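Local structure of ancylostoma secreted protein 1 (Necator americanus, 3NT8) at residues A[46-51]-A[67-72]; A[61-66]-A[187-192]; A[124-129]-A[146-151]; A[155-160]-A[175-180]. The protein is a secreted two-CAP-domain protein of hookworm, probably associated with the transition of infective larvae to parasitism, its molecular activity not being established. One frame throughout, in Å; residues are numbered along the deposited sequence.

Contact 1: residues A[46-51]-A[67-72]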
loop_
_atom_site.group_PDB
_atom_site.type_symbol
_atom_site.label_atom_id
_atom_site.label_comp_id
_atom_site.label_asym_id
_atom_site.label_seq_id
_atom_site.Cartn_x
_atom_site.Cartn_y
_atom_site.Cartn_z
ATOM N N ASN A 46 20.711 -5.361 6.510
ATOM C CA ASN A 46 21.355 -6.637 6.294
ATOM C C ASN A 46 20.321 -7.744 6.121
ATOM O O ASN A 46 20.524 -8.651 5.298
ATOM C CB ASN A 46 22.320 -6.997 7.449
ATOM C CG ASN A 46 23.504 -6.051 7.494
ATOM O OD1 ASN A 46 23.910 -5.562 6.455
ATOM N ND2 ASN A 46 24.042 -5.780 8.676
ATOM N N ALA A 47 19.276 -7.708 6.941
ATOM C CA ALA A 47 18.207 -8.680 6.879
ATOM C C ALA A 47 17.356 -8.461 5.636
ATOM O O ALA A 47 16.942 -9.439 4.989
ATOM C CB ALA A 47 17.296 -8.658 8.185
ATOM N N ARG A 48 17.132 -7.210 5.276
ATOM C CA ARG A 48 16.402 -6.965 3.998
ATOM C C ARG A 48 17.147 -7.483 2.735
ATOM O O ARG A 48 16.500 -7.946 1.768
ATOM C CB ARG A 48 15.980 -5.492 3.853
ATOM C CG ARG A 48 14.951 -5.048 4.912
ATOM C CD ARG A 48 14.794 -3.505 5.129
ATOM N NE ARG A 48 14.162 -2.904 3.975
ATOM C CZ ARG A 48 12.845 -2.784 3.799
ATOM N NH1 ARG A 48 11.979 -3.136 4.788
ATOM N NH2 ARG A 48 12.418 -2.261 2.667
ATOM N N ARG A 49 18.478 -7.402 2.757
ATOM C CA ARG A 49 19.336 -7.735 1.632
ATOM C C ARG A 49 19.410 -9.241 1.516
ATOM O O ARG A 49 19.410 -9.741 0.412
ATOM C CB ARG A 49 20.733 -7.137 1.793
ATOM C CG ARG A 49 21.668 -7.399 0.615
ATOM C CD ARG A 49 23.000 -6.735 0.856
ATOM N NE ARG A 49 23.011 -5.400 0.250
ATOM C CZ ARG A 49 23.149 -4.251 0.914
ATOM N NH1 ARG A 49 23.300 -4.223 2.229
ATOM N NH2 ARG A 49 23.155 -3.120 0.246
ATOM N N ARG A 50 19.478 -9.933 2.667
ATOM C CA ARG A 50 19.360 -11.365 2.711
ATOM C C ARG A 50 18.102 -11.883 2.072
ATOM O O ARG A 50 18.160 -12.902 1.393
ATOM C CB ARG A 50 19.535 -11.945 4.108
ATOM C CG ARG A 50 20.944 -11.845 4.661
ATOM C CD ARG A 50 21.066 -12.600 5.937
ATOM N NE ARG A 50 20.871 -14.061 5.819
ATOM C CZ ARG A 50 21.775 -14.986 5.399
ATOM N NH1 ARG A 50 22.991 -14.652 4.953
ATOM N NH2 ARG A 50 21.452 -16.298 5.398
ATOM N N VAL A 51 16.975 -11.224 2.277
ATOM C CA VAL A 51 15.720 -11.650 1.694
ATOM C C VAL A 51 15.742 -11.439 0.213
ATOM O O VAL A 51 15.432 -12.372 -0.576
ATOM C CB VAL A 51 14.510 -10.890 2.303
ATOM C CG1 VAL A 51 13.186 -11.303 1.582
ATOM C CG2 VAL A 51 14.404 -11.159 3.790
ATOM N N LYS A 67 12.406 -8.375 -5.642
ATOM C CA LYS A 67 12.679 -7.224 -6.470
ATOM C C LYS A 67 12.140 -6.003 -5.741
ATOM O O LYS A 67 11.285 -6.134 -4.826
ATOM C CB LYS A 67 12.040 -7.385 -7.846
ATOM C CG LYS A 67 10.532 -7.630 -7.864
ATOM C CD LYS A 67 10.029 -7.677 -9.334
ATOM C CE LYS A 67 8.511 -7.844 -9.422
ATOM N NZ LYS A 67 8.016 -8.313 -10.799
ATOM N N ASN A 68 12.616 -4.817 -6.131
ATOM C CA ASN A 68 12.166 -3.556 -5.474
ATOM C C ASN A 68 12.299 -3.576 -3.922
ATOM O O ASN A 68 11.488 -3.024 -3.207
ATOM C CB ASN A 68 10.700 -3.247 -5.875
ATOM C CG ASN A 68 10.504 -3.115 -7.378
ATOM O OD1 ASN A 68 11.404 -2.691 -8.101
ATOM N ND2 ASN A 68 9.315 -3.414 -7.842
ATOM N N MET A 69 13.303 -4.256 -3.379
ATOM C CA MET A 69 13.521 -4.207 -1.930
ATOM C C MET A 69 14.357 -3.013 -1.615
ATOM O O MET A 69 15.544 -2.966 -1.982
ATOM C CB MET A 69 14.210 -5.460 -1.418
ATOM C CG MET A 69 14.492 -5.446 0.082
ATOM S SD MET A 69 13.034 -5.511 1.150
ATOM C CE MET A 69 12.352 -7.152 0.906
ATOM N N TYR A 70 13.738 -2.016 -0.982
ATOM C CA TYR A 70 14.420 -0.748 -0.619
ATOM C C TYR A 70 15.265 -0.782 0.677
ATOM O O TYR A 70 14.904 -1.410 1.699
ATOM C CB TYR A 70 13.450 0.463 -0.634
ATOM C CG TYR A 70 13.145 0.949 -2.028
ATOM C CD1 TYR A 70 13.721 2.136 -2.504
ATOM C CD2 TYR A 70 12.411 0.169 -2.914
ATOM C CE1 TYR A 70 13.534 2.559 -3.771
ATOM C CE2 TYR A 70 12.177 0.606 -4.216
ATOM C CZ TYR A 70 12.719 1.781 -4.633
ATOM O OH TYR A 70 12.468 2.163 -5.941
ATOM N N LYS A 71 16.412 -0.140 0.579
ATOM C CA LYS A 71 17.309 0.072 1.709
ATOM C C LYS A 71 16.645 1.156 2.514
ATOM O O LYS A 71 16.159 2.118 1.933
ATOM C CB LYS A 71 18.646 0.573 1.213
ATOM C CG LYS A 71 19.707 0.672 2.280
ATOM C CD LYS A 71 21.072 1.036 1.665
ATOM C CE LYS A 71 22.175 1.026 2.816
ATOM N NZ LYS A 71 23.480 1.619 2.402
ATOM N N LEU A 72 16.617 0.994 3.825
ATOM C CA LEU A 72 16.142 2.039 4.736
ATOM C C LEU A 72 17.183 3.105 4.969
ATOM O O LEU A 72 18.377 2.808 5.054
ATOM C CB LEU A 72 15.714 1.387 6.102
ATOM C CG LEU A 72 14.667 0.245 6.007
ATOM C CD1 LEU A 72 14.170 -0.355 7.374
ATOM C CD2 LEU A 72 13.460 0.772 5.251
#
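Arg48 and Tyr70 meet through a side-on grip in the first CAP domain of the protein, where helix 34-52 of the alpha-beta-alpha sandwich faces the loop leading to strand 73-74. Two nitrogens of the arginine converge on one backbone oxygen: NE of Arg48 reaches O of Tyr70 at 2.8 Å, almost in line with the carbonyl bond, and NH2 comes to the same oxygen at an equal distance but more obliquely. The oxygen lies close to the guanidinium plane, and the pair of bonds, together with the two covered faces, holds the plane of the group. SD of Met69 stands over one face, 3.6 Å from NH2 of Arg48 and offset toward the rim, while CD2 of Leu72 sits over the centre of the opposite face, 3.9 Å from CZ of Arg48. In Met69, CG lies anti to the backbone N (chi1 179°) and the turn at chi2 (68°) puts SD over the guanidinium; a further bend at chi3 (68°) carries CE toward Val51. The guanidinium has further partners: NH1 bonds to the carbonyl O of Met152 and NH2 also to that of Tyr154. The buried charge thus meets three main-chain oxygens, which probably helps to offset the cost of burying it. The loop is held from the helix a second time, by Asn45 OD1 on the backbone N of Leu72. Beyond the arginine, one turn further along the helix, CG1 of Val51 touches CE of Met69 at 4.3 Å.

Contact 2: residues A[61-66]-A[187-192]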
loop_
_atom_site.group_PDB
_atom_site.type_symbol
_atom_site.label_atom_id
_atom_site.label_comp_id
_atom_site.label_asym_id
_atom_site.label_seq_id
_atom_site.Cartn_x
_atom_site.Cartn_y
_atom_site.Cartn_z
ATOM N N GLY A 61 12.081 -23.771 3.955
ATOM C CA GLY A 61 13.214 -23.708 3.043
ATOM C C GLY A 61 13.761 -22.287 3.130
ATOM O O GLY A 61 13.965 -21.827 4.239
ATOM N N LYS A 62 13.963 -21.626 1.988
ATOM C CA LYS A 62 14.342 -20.227 1.910
ATOM C C LYS A 62 13.184 -19.353 1.524
ATOM O O LYS A 62 12.339 -19.739 0.668
ATOM C CB LYS A 62 15.463 -20.000 0.873
ATOM C CG LYS A 62 16.779 -20.676 1.178
ATOM C CD LYS A 62 17.499 -19.975 2.341
ATOM C CE LYS A 62 18.819 -20.673 2.582
ATOM N NZ LYS A 62 19.509 -20.013 3.651
ATOM N N LEU A 63 13.171 -18.128 2.076
ATOM C CA LEU A 63 12.236 -17.120 1.605
ATOM C C LEU A 63 12.472 -16.788 0.174
ATOM O O LEU A 63 13.631 -16.749 -0.271
ATOM C CB LEU A 63 12.368 -15.835 2.428
ATOM C CG LEU A 63 11.931 -15.968 3.886
ATOM C CD1 LEU A 63 12.300 -14.729 4.706
ATOM C CD2 LEU A 63 10.433 -16.239 3.975
ATOM N N ASN A 64 11.399 -16.446 -0.544
ATOM C CA ASN A 64 11.557 -15.955 -1.903
ATOM C C ASN A 64 12.444 -14.710 -2.014
ATOM O O ASN A 64 12.326 -13.819 -1.191
ATOM C CB ASN A 64 10.186 -15.610 -2.518
ATOM C CG ASN A 64 9.343 -16.818 -2.756
ATOM O OD1 ASN A 64 9.847 -17.808 -3.294
ATOM N ND2 ASN A 64 8.036 -16.768 -2.324
ATOM N N PRO A 65 13.291 -14.622 -3.070
ATOM C CA PRO A 65 14.045 -13.389 -3.390
ATOM C C PRO A 65 13.123 -12.218 -3.717
ATOM O O PRO A 65 11.974 -12.438 -4.103
ATOM C CB PRO A 65 14.795 -13.765 -4.666
ATOM C CG PRO A 65 13.991 -14.887 -5.275
ATOM C CD PRO A 65 13.622 -15.690 -4.035
ATOM N N ALA A 66 13.657 -10.995 -3.622
ATOM C CA ALA A 66 12.847 -9.815 -3.745
ATOM C C ALA A 66 13.329 -8.830 -4.794
ATOM O O ALA A 66 14.494 -8.408 -4.776
ATOM C CB ALA A 66 12.739 -9.107 -2.398
ATOM N N PRO A 187 1.177 -8.426 -0.396
ATOM C CA PRO A 187 2.505 -9.020 -0.384
ATOM C C PRO A 187 3.500 -8.135 0.336
ATOM O O PRO A 187 3.547 -6.912 0.121
ATOM C CB PRO A 187 2.863 -9.174 -1.853
ATOM C CG PRO A 187 1.845 -8.289 -2.605
ATOM C CD PRO A 187 0.628 -8.310 -1.757
ATOM N N MET A 188 4.261 -8.761 1.224
ATOM C CA MET A 188 5.306 -8.038 1.964
ATOM C C MET A 188 6.369 -7.573 0.968
ATOM O O MET A 188 6.924 -6.487 1.129
ATOM C CB MET A 188 5.880 -8.907 3.064
ATOM C CG MET A 188 4.896 -9.057 4.192
ATOM S SD MET A 188 5.368 -10.092 5.548
ATOM C CE MET A 188 5.295 -11.708 4.748
ATOM N N TRP A 189 6.570 -8.370 -0.096
ATOM C CA TRP A 189 7.488 -8.019 -1.192
ATOM C C TRP A 189 7.092 -8.847 -2.423
ATOM O O TRP A 189 6.399 -9.904 -2.334
ATOM C CB TRP A 189 9.008 -8.265 -0.792
ATOM C CG TRP A 189 9.348 -9.752 -0.604
ATOM C CD1 TRP A 189 9.781 -10.647 -1.579
ATOM C CD2 TRP A 189 9.300 -10.510 0.619
ATOM N NE1 TRP A 189 10.025 -11.889 -1.026
ATOM C CE2 TRP A 189 9.740 -11.832 0.320
ATOM C CE3 TRP A 189 8.960 -10.199 1.940
ATOM C CZ2 TRP A 189 9.773 -12.842 1.282
ATOM C CZ3 TRP A 189 9.038 -11.201 2.900
ATOM C CH2 TRP A 189 9.408 -12.517 2.558
ATOM N N GLU A 190 7.607 -8.435 -3.576
ATOM C CA GLU A 190 7.316 -9.182 -4.802
ATOM C C GLU A 190 8.436 -10.106 -5.123
ATOM O O GLU A 190 9.592 -9.736 -5.069
ATOM C CB GLU A 190 7.020 -8.224 -5.960
ATOM C CG GLU A 190 5.626 -7.572 -5.823
ATOM C CD GLU A 190 5.230 -6.717 -7.016
ATOM O OE1 GLU A 190 6.044 -5.879 -7.479
ATOM O OE2 GLU A 190 4.075 -6.886 -7.469
ATOM N N THR A 191 8.101 -11.352 -5.409
ATOM C CA THR A 191 9.126 -12.341 -5.817
ATOM C C THR A 191 9.798 -11.873 -7.148
ATOM O O THR A 191 9.117 -11.551 -8.141
ATOM C CB THR A 191 8.538 -13.785 -5.878
ATOM O OG1 THR A 191 7.820 -14.090 -4.682
ATOM C CG2 THR A 191 9.616 -14.827 -6.010
ATOM N N GLY A 192 11.129 -11.776 -7.131
ATOM C CA GLY A 192 11.881 -11.597 -8.361
ATOM C C GLY A 192 13.331 -11.514 -8.031
ATOM O O GLY A 192 13.697 -11.613 -6.862
#
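Trp189 enters against Ala66 and Asn64 with its indole, and the contact can be followed outward along that side chain. Its CB lies 4.1 Å from CB of Ala66. CG sits between the backbone N and the carbonyl carbon (chi1 67°), a setting that swings the ring across to the 61-66 segment. There CD1 of Trp189 makes the closest apolar approach, 3.4 Å to CB of Ala66. Next along the five-membered ring, NE1 lies 3.0 Å from the backbone O of Asn64, in a bent (127° at the hydrogen) and weak bond. The benzo part continues toward Leu63: CZ2 comes near CB of Leu63, and CH2 meets CD2 of the same residue at 4.1 Å, the leucine methyl lying at the ring edge. Next to the tryptophan the backbones form a short antiparallel bridge, with Ala66 and Thr191 as a non-hydrogen-bonded pair. Gly192 N donates to O of Pro65 at 3.2 Å, approaching from above the carbonyl plane, and the same oxygen receives a CA-H...O contact from Thr191. At the exposed Thr191, CG2 rests 3.6 Å from CB of Asn64. The polar ends of these two residues turn to a common partner, Asn139, through OG1 of Thr191 and ND2 of Asn64. The bridge belongs to the small two-stranded sheet of strands 66-67 and 190-191, which ties the chain following strand 170-177 to the loop after helix 34-52, while helix 147-153 supplies Phe149 and Val153 against the indole.

Contact 3: residues A[124-129]-A[146-151]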
loop_
_atom_site.group_PDB
_atom_site.type_symbol
_atom_site.label_atom_id
_atom_site.label_comp_id
_atom_site.label_asym_id
_atom_site.label_seq_id
_atom_site.Cartn_x
_atom_site.Cartn_y
_atom_site.Cartn_z
ATOM N N SER A 124 16.047 -9.244 16.613
ATOM C CA SER A 124 16.029 -10.616 16.176
ATOM C C SER A 124 14.798 -11.381 16.598
ATOM O O SER A 124 14.344 -12.319 15.888
ATOM C CB SER A 124 17.360 -11.342 16.510
ATOM O OG SER A 124 17.574 -11.575 17.883
ATOM N N GLY A 125 14.236 -10.977 17.730
ATOM C CA GLY A 125 12.915 -11.422 18.207
ATOM C C GLY A 125 11.762 -10.970 17.275
ATOM O O GLY A 125 10.851 -11.765 16.966
ATOM N N TRP A 126 11.810 -9.727 16.827
ATOM C CA TRP A 126 10.876 -9.217 15.782
ATOM C C TRP A 126 10.992 -9.994 14.497
ATOM O O TRP A 126 9.995 -10.410 13.916
ATOM C CB TRP A 126 11.101 -7.723 15.506
ATOM C CG TRP A 126 10.721 -6.839 16.614
ATOM C CD1 TRP A 126 9.848 -7.143 17.658
ATOM C CD2 TRP A 126 11.116 -5.472 16.826
ATOM N NE1 TRP A 126 9.729 -6.057 18.481
ATOM C CE2 TRP A 126 10.513 -5.035 18.024
ATOM C CE3 TRP A 126 11.916 -4.584 16.133
ATOM C CZ2 TRP A 126 10.670 -3.739 18.538
ATOM C CZ3 TRP A 126 12.096 -3.297 16.667
ATOM C CH2 TRP A 126 11.479 -2.899 17.861
ATOM N N TRP A 127 12.240 -10.188 14.081
ATOM C CA TRP A 127 12.566 -10.826 12.835
ATOM C C TRP A 127 12.177 -12.351 12.785
ATOM O O TRP A 127 11.887 -12.871 11.691
ATOM C CB TRP A 127 14.082 -10.579 12.519
ATOM C CG TRP A 127 14.438 -11.001 11.042
ATOM C CD1 TRP A 127 14.970 -12.192 10.633
ATOM C CD2 TRP A 127 14.158 -10.255 9.835
ATOM N NE1 TRP A 127 15.100 -12.213 9.264
ATOM C CE2 TRP A 127 14.590 -11.047 8.746
ATOM C CE3 TRP A 127 13.617 -8.981 9.575
ATOM C CZ2 TRP A 127 14.510 -10.612 7.439
ATOM C CZ3 TRP A 127 13.531 -8.550 8.276
ATOM C CH2 TRP A 127 13.963 -9.366 7.215
ATOM N N SER A 128 12.071 -13.021 13.946
ATOM C CA SER A 128 11.991 -14.461 14.034
ATOM C C SER A 128 10.590 -14.936 13.635
ATOM O O SER A 128 10.333 -16.123 13.598
ATOM C CB SER A 128 12.437 -15.017 15.429
ATOM O OG SER A 128 11.615 -14.555 16.503
ATOM N N GLY A 129 9.691 -13.968 13.389
ATOM C CA GLY A 129 8.349 -14.207 12.908
ATOM C C GLY A 129 8.322 -15.199 11.749
ATOM O O GLY A 129 7.569 -16.167 11.779
ATOM N N LEU A 146 3.250 -12.724 12.063
ATOM C CA LEU A 146 4.197 -12.009 11.166
ATOM C C LEU A 146 4.167 -10.488 11.366
ATOM O O LEU A 146 4.814 -9.708 10.626
ATOM C CB LEU A 146 3.882 -12.376 9.687
ATOM C CG LEU A 146 4.119 -13.856 9.303
ATOM C CD1 LEU A 146 3.437 -14.214 7.986
ATOM C CD2 LEU A 146 5.533 -14.308 9.279
ATOM N N PHE A 147 3.394 -10.016 12.334
ATOM C CA PHE A 147 3.241 -8.572 12.476
ATOM C C PHE A 147 4.562 -7.830 12.502
ATOM O O PHE A 147 4.767 -6.850 11.767
ATOM C CB PHE A 147 2.501 -8.227 13.743
ATOM C CG PHE A 147 2.330 -6.739 13.940
ATOM C CD1 PHE A 147 1.364 -6.024 13.223
ATOM C CD2 PHE A 147 3.157 -6.051 14.813
ATOM C CE1 PHE A 147 1.214 -4.641 13.384
ATOM C CE2 PHE A 147 3.001 -4.651 14.983
ATOM C CZ PHE A 147 2.053 -3.966 14.250
ATOM N N ALA A 148 5.436 -8.244 13.399
ATOM C CA ALA A 148 6.657 -7.553 13.638
ATOM C C ALA A 148 7.657 -7.744 12.476
ATOM O O ALA A 148 8.339 -6.816 12.131
ATOM C CB ALA A 148 7.245 -8.012 15.024
ATOM N N PHE A 149 7.673 -8.926 11.861
ATOM C CA PHE A 149 8.489 -9.223 10.694
ATOM C C PHE A 149 8.079 -8.425 9.472
ATOM O O PHE A 149 8.963 -7.959 8.775
ATOM C CB PHE A 149 8.482 -10.744 10.404
ATOM C CG PHE A 149 9.084 -11.139 9.043
ATOM C CD1 PHE A 149 10.459 -11.276 8.895
ATOM C CD2 PHE A 149 8.264 -11.389 7.927
ATOM C CE1 PHE A 149 11.036 -11.646 7.656
ATOM C CE2 PHE A 149 8.816 -11.780 6.661
ATOM C CZ PHE A 149 10.202 -11.898 6.521
ATOM N N SER A 150 6.776 -8.228 9.256
ATOM C CA SER A 150 6.211 -7.472 8.130
ATOM C C SER A 150 6.655 -6.018 8.034
ATOM O O SER A 150 7.010 -5.569 6.935
ATOM C CB SER A 150 4.678 -7.600 8.078
ATOM O OG SER A 150 3.999 -6.785 9.023
ATOM N N ASN A 151 6.713 -5.310 9.174
ATOM C CA ASN A 151 7.272 -3.962 9.246
ATOM C C ASN A 151 8.746 -3.906 8.939
ATOM O O ASN A 151 9.188 -2.979 8.294
ATOM C CB ASN A 151 7.004 -3.222 10.599
ATOM C CG ASN A 151 5.522 -3.140 10.920
ATOM O OD1 ASN A 151 4.742 -2.839 10.044
ATOM N ND2 ASN A 151 5.133 -3.489 12.161
#
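OG of Ser150 donates to O of Phe147 at 2.9 Å, within the helical turn that carries Phe149 against Trp127 of the facing segment; there, OG of Ser128 likewise donates to O of Gly125 at 2.9 Å. Across the contact the main side-chain meeting is an aromatic pair. The edge of Phe149 is directed at the face of the Trp127 six-membered ring in a T-shaped stack, with centroids 4.8 Å apart and planes at 65°. CE1 is the atom that leads, 3.6 Å from CZ2 of Trp127 and displaced toward the rim of the indole. In both residues CG lies opposite the backbone N (chi1 -169° for Trp127, 169° for Phe149), which brings the two rings together beside their helices. The backbone O of Trp127 also comes within 3.5 Å of CD1 of Phe149. This is where helices 119-127 and 147-153 of the CAP sandwich lie against each other. Trp127 also packs on Ala47 and Val51 of helix 34-52, and its NE1 bonds to Glu56, which fixes the edge of the indole. On the other flank, CB of Ala148 touches CD1 of Trp126 at 3.8 Å. At Gly129 the backbone O meets the CD2 methyl of Leu146 at 3.7 Å.

Contact 4: residues A[155-160]-A[175-180]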
loop_
_atom_site.group_PDB
_atom_site.type_symbol
_atom_site.label_atom_id
_atom_site.label_comp_id
_atom_site.label_asym_id
_atom_site.label_seq_id
_atom_site.Cartn_x
_atom_site.Cartn_y
_atom_site.Cartn_z
ATOM N N SER A 155 8.855 -4.161 1.514
ATOM C CA SER A 155 9.742 -3.690 0.442
ATOM C C SER A 155 9.620 -2.213 0.097
ATOM O O SER A 155 10.641 -1.627 -0.227
ATOM C CB SER A 155 9.572 -4.578 -0.767
ATOM O OG SER A 155 8.302 -4.450 -1.363
ATOM N N GLU A 156 8.428 -1.594 0.191
ATOM C CA GLU A 156 8.262 -0.206 -0.206
ATOM C C GLU A 156 8.674 0.760 0.870
ATOM O O GLU A 156 8.759 1.959 0.617
ATOM C CB GLU A 156 6.789 0.128 -0.590
ATOM C CG GLU A 156 6.226 -0.708 -1.643
ATOM C CD GLU A 156 4.857 -0.209 -2.104
ATOM O OE1 GLU A 156 4.152 -1.098 -2.593
ATOM O OE2 GLU A 156 4.489 1.009 -1.936
ATOM N N THR A 157 8.896 0.264 2.076
ATOM C CA THR A 157 9.414 1.141 3.170
ATOM C C THR A 157 10.784 1.685 2.808
ATOM O O THR A 157 11.620 0.963 2.313
ATOM C CB THR A 157 9.486 0.369 4.496
ATOM O OG1 THR A 157 8.161 -0.105 4.777
ATOM C CG2 THR A 157 9.915 1.240 5.640
ATOM N N THR A 158 10.999 2.961 3.062
ATOM C CA THR A 158 12.265 3.612 2.797
ATOM C C THR A 158 12.852 4.305 4.054
ATOM O O THR A 158 14.052 4.617 4.089
ATOM C CB THR A 158 12.061 4.706 1.727
ATOM O OG1 THR A 158 11.039 5.609 2.175
ATOM C CG2 THR A 158 11.646 4.069 0.363
ATOM N N LYS A 159 12.014 4.591 5.060
ATOM C CA LYS A 159 12.510 5.354 6.232
ATOM C C LYS A 159 12.328 4.624 7.565
ATOM O O LYS A 159 11.312 3.943 7.788
ATOM C CB LYS A 159 11.873 6.733 6.317
ATOM C CG LYS A 159 12.438 7.781 5.354
ATOM C CD LYS A 159 12.102 9.253 5.726
ATOM C CE LYS A 159 10.724 9.731 5.314
ATOM N NZ LYS A 159 10.568 9.965 3.836
ATOM N N LEU A 160 13.312 4.789 8.452
ATOM C CA LEU A 160 13.371 4.060 9.712
ATOM C C LEU A 160 13.618 5.035 10.874
ATOM O O LEU A 160 14.430 5.952 10.729
ATOM C CB LEU A 160 14.527 3.046 9.682
ATOM C CG LEU A 160 14.731 2.264 10.982
ATOM C CD1 LEU A 160 13.536 1.422 11.281
ATOM C CD2 LEU A 160 16.027 1.417 11.023
ATOM N N CYS A 175 10.611 0.776 17.142
ATOM C CA CYS A 175 11.011 1.303 15.827
ATOM C C CYS A 175 9.713 1.602 15.145
ATOM O O CYS A 175 8.735 0.881 15.335
ATOM C CB CYS A 175 11.795 0.269 14.969
ATOM S SG CYS A 175 13.447 -0.172 15.481
ATOM N N ILE A 176 9.718 2.694 14.370
ATOM C CA ILE A 176 8.597 3.085 13.525
ATOM C C ILE A 176 9.059 3.148 12.080
ATOM O O ILE A 176 10.256 3.339 11.817
ATOM C CB ILE A 176 7.965 4.479 13.912
ATOM C CG1 ILE A 176 9.026 5.517 14.184
ATOM C CG2 ILE A 176 7.050 4.387 15.092
ATOM C CD1 ILE A 176 8.452 6.870 14.168
ATOM N N TYR A 177 8.120 2.977 11.153
ATOM C CA TYR A 177 8.454 2.738 9.730
ATOM C C TYR A 177 7.469 3.488 8.889
ATOM O O TYR A 177 6.298 3.472 9.202
ATOM C CB TYR A 177 8.318 1.239 9.382
ATOM C CG TYR A 177 9.109 0.331 10.261
ATOM C CD1 TYR A 177 10.327 -0.224 9.821
ATOM C CD2 TYR A 177 8.627 -0.056 11.487
ATOM C CE1 TYR A 177 11.015 -1.096 10.621
ATOM C CE2 TYR A 177 9.328 -0.938 12.276
ATOM C CZ TYR A 177 10.513 -1.462 11.836
ATOM O OH TYR A 177 11.252 -2.282 12.616
ATOM N N ASN A 178 7.919 4.130 7.818
ATOM C CA ASN A 178 7.040 4.880 6.964
ATOM C C ASN A 178 6.258 4.007 5.942
ATOM O O ASN A 178 5.784 4.526 4.912
ATOM C CB ASN A 178 7.806 5.981 6.216
ATOM C CG ASN A 178 8.778 5.418 5.141
ATOM O OD1 ASN A 178 9.199 4.257 5.211
ATOM N ND2 ASN A 178 9.149 6.262 4.161
ATOM N N GLY A 179 6.152 2.705 6.207
ATOM C CA GLY A 179 5.337 1.838 5.366
ATOM C C GLY A 179 4.617 0.858 6.273
ATOM O O GLY A 179 5.117 0.516 7.374
ATOM N N VAL A 180 3.477 0.379 5.783
ATOM C CA VAL A 180 2.645 -0.562 6.501
ATOM C C VAL A 180 2.732 -1.997 5.889
ATOM O O VAL A 180 2.346 -2.220 4.727
ATOM C CB VAL A 180 1.175 -0.005 6.547
ATOM C CG1 VAL A 180 0.254 -0.959 7.295
ATOM C CG2 VAL A 180 1.190 1.405 7.212
HETATM O O HOH W 1 7.426 -1.415 6.994
#
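The segments run antiparallel, their touching parts 156° apart, at the open end of the hairpin of strands 159-167 and 170-177. Leu160 and Tyr177 form a non-hydrogen-bonded pair; beyond it, N of Asn178 gives a weak bond to O of Lys159 at 3.4 Å. Past the strand ends, the side chain of Asn178 takes over from the backbone. Its CG occupies the position between N and carbonyl carbon (chi1 70°), directing the amide at the facing chain. OD1 of Asn178 accepts from N of Thr158 at 3.1 Å, in plane and on a lone pair, and from N of Lys159 at 2.8 Å, from above that plane. ND2 of Asn178 donates to OG1 of Thr158 at 2.8 Å in a nearly straight bond (173°). Leu160 and Tyr177 lie side by side, with CD1 of the leucine 3.6 Å from CE1 of the tyrosine, whose OH bonds to His44. A water links OG1 of Thr157 to O of Gly179, and Cys175 is joined to Cys162 by a disulfide. With three bonds on one amide, the orientation of Asn178 is fixed: its oxygen serves the backbone of 158-159 and its nitrogen the Thr158 hydroxyl, extending the pairing beyond the strand ends by side-chain bonds.

The four contacts all touch one another in the amino-terminal half of the chain. Contacts 1 and 2 have centres about 10 Å apart and touch at Val51 of contact 1, whose CG1 lies 3.7 Å from CE2 of Trp189. Contact 3 meets contact 1 where CZ2 of Trp127 is 3.5 Å from CB of Ala47, and meets contact 2 through Phe149, whose CE2 is 3.8 Å from CZ3 of Trp189. Contact 4, centred about 12 Å from contact 1, reaches it through a probable bond from N of Tyr70 to O of Ser155. Along the chain, contacts 3 and 4 are nested inside the loop closed by contact 2, while contacts 1 and 2 interlace.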